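Local coordinates for ancillary protein 1 (Streptococcus pyogenes, PDB 2XI9) that is a pilus-presented adhesin whose internal thioester bond is required for efficient interaction with host cells, and which probably binds collagen, at residues I220-R225 with V284-D289. Sequence-based numbering, arbitrary orientation.
Sequences IEKGYR and VEYAQD
Tyr-286 meets Glu-221 and Lys-222 in a small surface contact between the C-terminal ends of helices 209-222 and 274-288. The two segments bury 144 Å² in all. The nearest CA atoms, those of Lys-222 and Tyr-286, are 8.3 Å apart, and side chains bridge the space between the backbones. The CB of Tyr-286 points toward helix 209-222. CG is anti to the backbone N (chi1 168°), which carries the ring on to the Glu-221 carboxylate. Tyr-286 OH lies 2.6 Å from Glu-221 OE2, a weak hydrogen bond. OE1 of Glu-221 is also near, 2.9 Å from Tyr-286 OH, and lies at the edge of the ring in its plane. The carboxylate stands almost upright to the ring, with 80° between the planes. Both segments belong to the thioester domain, where these helices and helix 238-253 form a helical group beside a mixed beta sheet. OE1 of Glu-221 accepts a hydrogen bond from the backbone N of Gln-294, so this carboxylate also ties helix 209-222 to the chain that follows helix 274-288. Lys-222 makes the nonpolar part of the contact. Its side chain crosses the phenol at about a right angle. CG of Lys-222 touches the ring obliquely, 3.6 Å from CD2 of Tyr-286. A different lysine, Lys-218, makes a cation-pi contact with the same ring. Its NZ also hydrogen-bonds to the backbone O atoms of Tyr-286 and Ala-287 and forms a salt bridge with OD1 of Asp-289, in the chain that follows.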
# COMPACT_ATOMS: atom_id res chain seq x y z
N ILE A 220 -0.46 -12.69 -2.29
CA ILE A 220 -1.06 -12.68 -0.95
C ILE A 220 -2.01 -13.88 -0.72
O ILE A 220 -1.92 -14.54 0.29
CB ILE A 220 -1.79 -11.39 -0.66
CG1 ILE A 220 -0.85 -10.20 -0.68
CG2 ILE A 220 -2.53 -11.50 0.73
CD1 ILE A 220 0.26 -10.22 0.35
N GLU A 221 -2.85 -14.17 -1.71
CA GLU A 221 -3.83 -15.23 -1.68
C GLU A 221 -3.22 -16.59 -1.42
O GLU A 221 -3.81 -17.42 -0.69
CB GLU A 221 -4.59 -15.27 -3.05
CG GLU A 221 -5.42 -16.44 -3.28
CD GLU A 221 -5.76 -16.71 -4.74
OE1 GLU A 221 -5.92 -15.76 -5.55
OE2 GLU A 221 -5.93 -17.94 -5.04
N LYS A 222 -2.11 -16.89 -2.07
CA LYS A 222 -1.52 -18.25 -1.94
C LYS A 222 -0.43 -18.25 -0.91
O LYS A 222 0.04 -19.31 -0.53
CB LYS A 222 -0.97 -18.80 -3.28
CG LYS A 222 -1.95 -19.48 -4.15
CD LYS A 222 -2.53 -20.72 -3.55
CE LYS A 222 -3.01 -21.71 -4.62
NZ LYS A 222 -3.20 -23.06 -3.95
N GLY A 223 -0.05 -17.08 -0.44
CA GLY A 223 0.98 -16.93 0.55
C GLY A 223 0.58 -16.97 2.01
O GLY A 223 -0.50 -17.46 2.39
N TYR A 224 1.48 -16.47 2.84
CA TYR A 224 1.24 -16.52 4.28
C TYR A 224 0.36 -15.34 4.70
O TYR A 224 0.75 -14.17 4.55
CB TYR A 224 2.54 -16.47 5.04
CG TYR A 224 2.42 -16.60 6.50
CD1 TYR A 224 2.20 -17.85 7.10
CD2 TYR A 224 2.52 -15.50 7.32
CE1 TYR A 224 2.11 -17.97 8.45
CE2 TYR A 224 2.41 -15.62 8.67
CZ TYR A 224 2.21 -16.84 9.24
OH TYR A 224 2.15 -16.98 10.61
N ARG A 225 -0.79 -15.66 5.25
CA ARG A 225 -1.76 -14.64 5.60
C ARG A 225 -2.07 -14.55 7.05
O ARG A 225 -2.42 -13.47 7.51
CB ARG A 225 -3.05 -14.86 4.84
CG ARG A 225 -2.89 -14.57 3.37
CD ARG A 225 -4.22 -14.77 2.67
NE ARG A 225 -5.14 -13.66 2.97
CZ ARG A 225 -6.40 -13.58 2.58
NH1 ARG A 225 -6.98 -14.59 1.90
NH2 ARG A 225 -7.12 -12.52 2.93
N VAL A 284 5.05 -16.79 -7.42
CA VAL A 284 5.18 -15.89 -8.52
C VAL A 284 4.52 -16.44 -9.79
O VAL A 284 3.85 -15.69 -10.54
CB VAL A 284 6.69 -15.58 -8.69
CG1 VAL A 284 6.97 -14.97 -10.04
CG2 VAL A 284 7.13 -14.64 -7.54
N GLU A 285 4.71 -17.73 -10.04
CA GLU A 285 4.20 -18.36 -11.26
C GLU A 285 2.66 -18.45 -11.23
O GLU A 285 2.01 -18.20 -12.22
CB GLU A 285 4.83 -19.75 -11.47
CG GLU A 285 6.32 -19.68 -11.88
CD GLU A 285 6.99 -21.08 -11.95
OE1 GLU A 285 6.26 -22.11 -11.90
OE2 GLU A 285 8.24 -21.14 -12.09
N TYR A 286 2.09 -18.70 -10.06
CA TYR A 286 0.66 -18.65 -9.89
C TYR A 286 0.18 -17.23 -10.20
O TYR A 286 -0.69 -17.02 -11.03
CB TYR A 286 0.23 -19.08 -8.46
CG TYR A 286 -1.21 -18.76 -8.20
CD1 TYR A 286 -2.23 -19.38 -8.90
CD2 TYR A 286 -1.56 -17.78 -7.29
CE1 TYR A 286 -3.58 -19.04 -8.68
CE2 TYR A 286 -2.91 -17.44 -7.07
CZ TYR A 286 -3.90 -18.08 -7.74
OH TYR A 286 -5.22 -17.72 -7.51
N ALA A 287 0.77 -16.26 -9.53
CA ALA A 287 0.38 -14.87 -9.73
C ALA A 287 0.41 -14.46 -11.19
O ALA A 287 -0.55 -13.84 -11.72
CB ALA A 287 1.29 -13.96 -8.84
N GLN A 288 1.49 -14.83 -11.87
CA GLN A 288 1.60 -14.55 -13.30
C GLN A 288 0.64 -15.29 -14.22
O GLN A 288 0.49 -14.90 -15.40
CB GLN A 288 3.04 -14.84 -13.75
CG GLN A 288 4.02 -13.87 -13.19
CD GLN A 288 5.48 -14.23 -13.54
OE1 GLN A 288 5.86 -15.41 -13.68
NE2 GLN A 288 6.28 -13.20 -13.75
N ASP A 289 -0.01 -16.35 -13.75
CA ASP A 289 -0.88 -17.10 -14.65
C ASP A 289 -2.16 -16.30 -14.94
O ASP A 289 -2.41 -15.30 -14.29
CB ASP A 289 -1.11 -18.52 -14.14
CG ASP A 289 -2.30 -18.67 -13.20
OD1 ASP A 289 -3.12 -17.73 -12.99
OD2 ASP A 289 -2.45 -19.84 -12.75